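Local atomic coordinates of glucuronoarabinoxylan endo-1,4-beta-xylanase (Clostridium papyrosolvens, PDB entry 4FMV), a protein that probably hydrolyses beta-1,4-linkages within plant cell-wall polysaccharides such as xylan, as the catalytic part of a longer family 30 glycoside hydrolase. Residues M162-P176 with I189-V201. Residues are numbered along the deposited sequence; the frame is centred on the assembly and turned at random.
Sequences MKNNAGSINCRVMAP and ILNDATALDNMDV
With CG beside the backbone N (chi1 -70°), Asn-198 aims its amide at the end of helix 155-164, while Asp-192, CG trans to its N (chi1 -178°), swings its carboxylate against Lys-163. The amide ND2 of Asn-198 donates to Met-162 O at 2.8 Å, almost straight on and within the plane of its own amide, so it takes up a carbonyl where the helix runs out. Lys-163 passes at about a right angle to Asp-192, its aliphatic carbons beside the carboxylate, and NZ forms a salt bridge to OD1 at 2.7 Å from the syn side, 25° out of the carboxylate plane. The other oxygen, Asp-192 OD2, uses its anti lone pair to accept from Ala-195 N at 2.8 Å, which makes Asp-192 the N-cap of helix 193-198. On the barrel side of these bonds, Met-162 bends at chi2 and chi3 so that CG meets Ile-189 CD1 and CE lies 3.6 Å from Met-199 CB.

Further along, strand 172-178 pairs in parallel with strand 201-205 in the barrel wall. Val-173 O accepts from both Asp-200 N and Val-201 N, and Ala-175 N returns a bond to Val-201 O at 3.1 Å. Asp-200 OD2 takes Val-173 N at 2.9 Å on its anti lone pair, so a carboxylate, not a carbonyl, receives the N-H just before the paired residues; Arg-172 turns its guanidinium instead to Tyr-136. Asp-192 thus joins two helices through separate oxygens, and the lysine charge on OD1 would favour its ionised form.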
# COMPACT_ATOMS: atom_id res chain seq x y z
N MET A 162 -3.17 11.99 18.45
CA MET A 162 -3.42 10.56 18.66
C MET A 162 -3.93 10.22 20.07
O MET A 162 -4.81 9.37 20.21
CB MET A 162 -2.19 9.72 18.31
CG MET A 162 -1.87 9.65 16.80
SD MET A 162 -3.19 9.01 15.73
CE MET A 162 -3.24 7.27 16.23
N LYS A 163 -3.40 10.86 21.12
CA LYS A 163 -3.96 10.63 22.47
C LYS A 163 -5.32 11.30 22.70
O LYS A 163 -6.27 10.66 23.14
CB LYS A 163 -3.00 11.07 23.60
CG LYS A 163 -1.74 10.24 23.72
CD LYS A 163 -0.87 10.71 24.89
CE LYS A 163 -1.43 10.24 26.23
NZ LYS A 163 -0.33 10.06 27.28
N ASN A 164 -5.39 12.60 22.44
CA ASN A 164 -6.54 13.40 22.84
C ASN A 164 -7.69 13.56 21.88
O ASN A 164 -8.78 13.92 22.28
CB ASN A 164 -6.05 14.77 23.29
CG ASN A 164 -5.03 14.63 24.39
OD1 ASN A 164 -5.16 13.75 25.24
ND2 ASN A 164 -3.99 15.46 24.36
N ASN A 165 -7.45 13.24 20.62
CA ASN A 165 -8.37 13.53 19.52
C ASN A 165 -8.83 12.29 18.75
O ASN A 165 -10.01 12.14 18.45
CB ASN A 165 -7.91 14.70 18.63
CG ASN A 165 -7.68 15.97 19.42
OD1 ASN A 165 -6.54 16.34 19.67
ND2 ASN A 165 -8.77 16.63 19.86
N ALA A 166 -7.85 11.54 18.28
CA ALA A 166 -8.09 10.42 17.37
C ALA A 166 -9.08 9.36 17.86
O ALA A 166 -9.69 8.66 17.06
CB ALA A 166 -6.77 9.78 16.98
N GLY A 167 -9.25 9.23 19.17
CA GLY A 167 -10.23 8.29 19.70
C GLY A 167 -11.67 8.63 19.33
O GLY A 167 -12.55 7.78 19.40
N SER A 168 -11.92 9.88 18.94
CA SER A 168 -13.28 10.32 18.65
C SER A 168 -13.61 10.09 17.17
O SER A 168 -14.71 10.41 16.71
CB SER A 168 -13.45 11.79 19.02
OG SER A 168 -12.73 12.61 18.12
N ILE A 169 -12.64 9.56 16.43
CA ILE A 169 -12.84 9.34 15.00
C ILE A 169 -13.63 8.05 14.74
O ILE A 169 -13.32 7.00 15.28
CB ILE A 169 -11.52 9.42 14.19
CG1 ILE A 169 -10.96 10.85 14.27
CG2 ILE A 169 -11.76 9.00 12.72
CD1 ILE A 169 -9.52 10.97 13.84
N ASN A 170 -14.61 8.15 13.86
CA ASN A 170 -15.66 7.16 13.63
C ASN A 170 -15.21 6.08 12.66
O ASN A 170 -15.99 5.61 11.84
CB ASN A 170 -17.00 7.78 13.26
CG ASN A 170 -17.64 8.51 14.42
OD1 ASN A 170 -17.60 8.04 15.56
ND2 ASN A 170 -18.21 9.68 14.14
N CYS A 171 -13.90 5.94 12.51
CA CYS A 171 -13.34 5.00 11.55
C CYS A 171 -12.01 4.47 12.09
O CYS A 171 -11.53 4.94 13.13
CB CYS A 171 -13.14 5.81 10.26
SG CYS A 171 -12.47 5.02 8.85
N ARG A 172 -11.38 3.52 11.40
CA ARG A 172 -10.01 3.15 11.80
C ARG A 172 -9.10 4.36 11.54
O ARG A 172 -9.30 5.11 10.58
CB ARG A 172 -9.48 1.95 11.02
CG ARG A 172 -10.19 0.59 11.27
CD ARG A 172 -9.46 -0.51 10.48
NE ARG A 172 -10.12 -1.82 10.52
CZ ARG A 172 -11.23 -2.10 9.85
NH1 ARG A 172 -11.79 -1.15 9.10
NH2 ARG A 172 -11.77 -3.31 9.92
N VAL A 173 -8.11 4.55 12.40
CA VAL A 173 -7.18 5.66 12.27
C VAL A 173 -5.82 5.18 11.75
O VAL A 173 -5.23 4.22 12.28
CB VAL A 173 -6.99 6.40 13.61
CG1 VAL A 173 -5.83 7.42 13.53
CG2 VAL A 173 -8.29 7.07 14.04
N MET A 174 -5.31 5.86 10.73
CA MET A 174 -4.00 5.58 10.19
C MET A 174 -3.05 6.70 10.58
O MET A 174 -3.41 7.86 10.52
CB MET A 174 -4.07 5.50 8.66
CG MET A 174 -2.72 5.49 7.96
SD MET A 174 -2.89 5.38 6.14
CE MET A 174 -3.46 3.69 5.93
N ALA A 175 -1.83 6.35 10.96
CA ALA A 175 -0.80 7.35 11.15
C ALA A 175 0.56 6.70 11.13
O ALA A 175 0.65 5.48 11.33
CB ALA A 175 -1.02 8.00 12.51
N PRO A 176 1.63 7.51 11.15
CA PRO A 176 1.89 8.90 10.72
C PRO A 176 2.08 9.17 9.22
O PRO A 176 2.18 10.33 8.87
CB PRO A 176 3.12 9.29 11.56
CG PRO A 176 3.88 8.05 11.63
CD PRO A 176 2.84 6.93 11.75
N ILE A 189 3.77 7.14 19.31
CA ILE A 189 2.46 6.49 19.26
C ILE A 189 2.56 5.07 19.84
O ILE A 189 1.77 4.68 20.70
CB ILE A 189 1.93 6.42 17.80
CG1 ILE A 189 1.69 7.83 17.26
CG2 ILE A 189 0.66 5.58 17.70
CD1 ILE A 189 1.58 7.87 15.76
N LEU A 190 3.55 4.31 19.36
CA LEU A 190 3.70 2.93 19.81
C LEU A 190 4.03 2.83 21.31
O LEU A 190 3.62 1.87 21.97
CB LEU A 190 4.74 2.18 18.95
CG LEU A 190 4.44 2.19 17.45
CD1 LEU A 190 5.53 1.48 16.63
CD2 LEU A 190 3.08 1.56 17.19
N ASN A 191 4.74 3.82 21.84
CA ASN A 191 5.15 3.78 23.26
C ASN A 191 4.12 4.37 24.21
O ASN A 191 4.34 4.42 25.43
CB ASN A 191 6.47 4.52 23.48
CG ASN A 191 7.64 3.80 22.85
OD1 ASN A 191 7.71 2.57 22.89
ND2 ASN A 191 8.55 4.58 22.26
N ASP A 192 3.01 4.85 23.66
CA ASP A 192 1.98 5.40 24.52
C ASP A 192 0.78 4.49 24.40
O ASP A 192 0.29 4.26 23.29
CB ASP A 192 1.61 6.83 24.14
CG ASP A 192 0.55 7.44 25.06
OD1 ASP A 192 0.93 8.01 26.10
OD2 ASP A 192 -0.65 7.33 24.76
N ALA A 193 0.31 3.99 25.53
CA ALA A 193 -0.81 3.05 25.55
C ALA A 193 -2.10 3.61 24.93
O ALA A 193 -2.81 2.92 24.20
CB ALA A 193 -1.05 2.54 26.99
N THR A 194 -2.40 4.87 25.24
CA THR A 194 -3.59 5.53 24.70
C THR A 194 -3.48 5.78 23.20
O THR A 194 -4.38 5.44 22.43
CB THR A 194 -3.89 6.87 25.44
OG1 THR A 194 -4.05 6.62 26.84
CG2 THR A 194 -5.16 7.49 24.92
N ALA A 195 -2.38 6.39 22.78
CA ALA A 195 -2.14 6.61 21.35
C ALA A 195 -2.19 5.30 20.57
O ALA A 195 -2.81 5.22 19.50
CB ALA A 195 -0.81 7.30 21.14
N LEU A 196 -1.53 4.27 21.09
CA LEU A 196 -1.50 2.98 20.44
C LEU A 196 -2.92 2.42 20.26
O LEU A 196 -3.25 1.86 19.22
CB LEU A 196 -0.63 2.01 21.24
CG LEU A 196 -0.51 0.56 20.72
CD1 LEU A 196 -0.01 0.51 19.27
CD2 LEU A 196 0.41 -0.23 21.65
N ASP A 197 -3.76 2.59 21.29
CA ASP A 197 -5.16 2.17 21.24
C ASP A 197 -5.91 2.88 20.13
O ASP A 197 -6.82 2.31 19.50
CB ASP A 197 -5.86 2.47 22.56
CG ASP A 197 -5.86 1.30 23.50
OD1 ASP A 197 -5.63 0.17 23.03
OD2 ASP A 197 -6.09 1.50 24.71
N ASN A 198 -5.55 4.15 19.93
CA ASN A 198 -6.23 4.98 18.95
C ASN A 198 -5.69 4.82 17.52
O ASN A 198 -6.24 5.39 16.60
CB ASN A 198 -6.23 6.45 19.38
CG ASN A 198 -7.14 6.70 20.56
OD1 ASN A 198 -8.02 5.89 20.86
ND2 ASN A 198 -6.92 7.82 21.26
N MET A 199 -4.61 4.04 17.37
CA MET A 199 -4.03 3.72 16.07
C MET A 199 -4.42 2.32 15.61
O MET A 199 -4.17 1.35 16.31
CB MET A 199 -2.51 3.77 16.11
CG MET A 199 -1.88 3.53 14.75
SD MET A 199 -0.14 3.09 14.83
CE MET A 199 -0.30 1.33 15.18
N ASP A 200 -5.14 2.25 14.50
CA ASP A 200 -5.38 0.99 13.79
C ASP A 200 -4.38 0.53 12.74
O ASP A 200 -4.07 -0.66 12.65
CB ASP A 200 -6.81 0.98 13.28
CG ASP A 200 -7.78 1.33 14.39
OD1 ASP A 200 -8.05 0.44 15.22
OD2 ASP A 200 -8.20 2.50 14.46
N VAL A 201 -3.91 1.46 11.91
CA VAL A 201 -2.98 1.12 10.85
C VAL A 201 -1.78 2.05 10.93
O VAL A 201 -1.94 3.27 10.98
CB VAL A 201 -3.64 1.22 9.44
CG1 VAL A 201 -2.65 0.90 8.34
CG2 VAL A 201 -4.87 0.28 9.35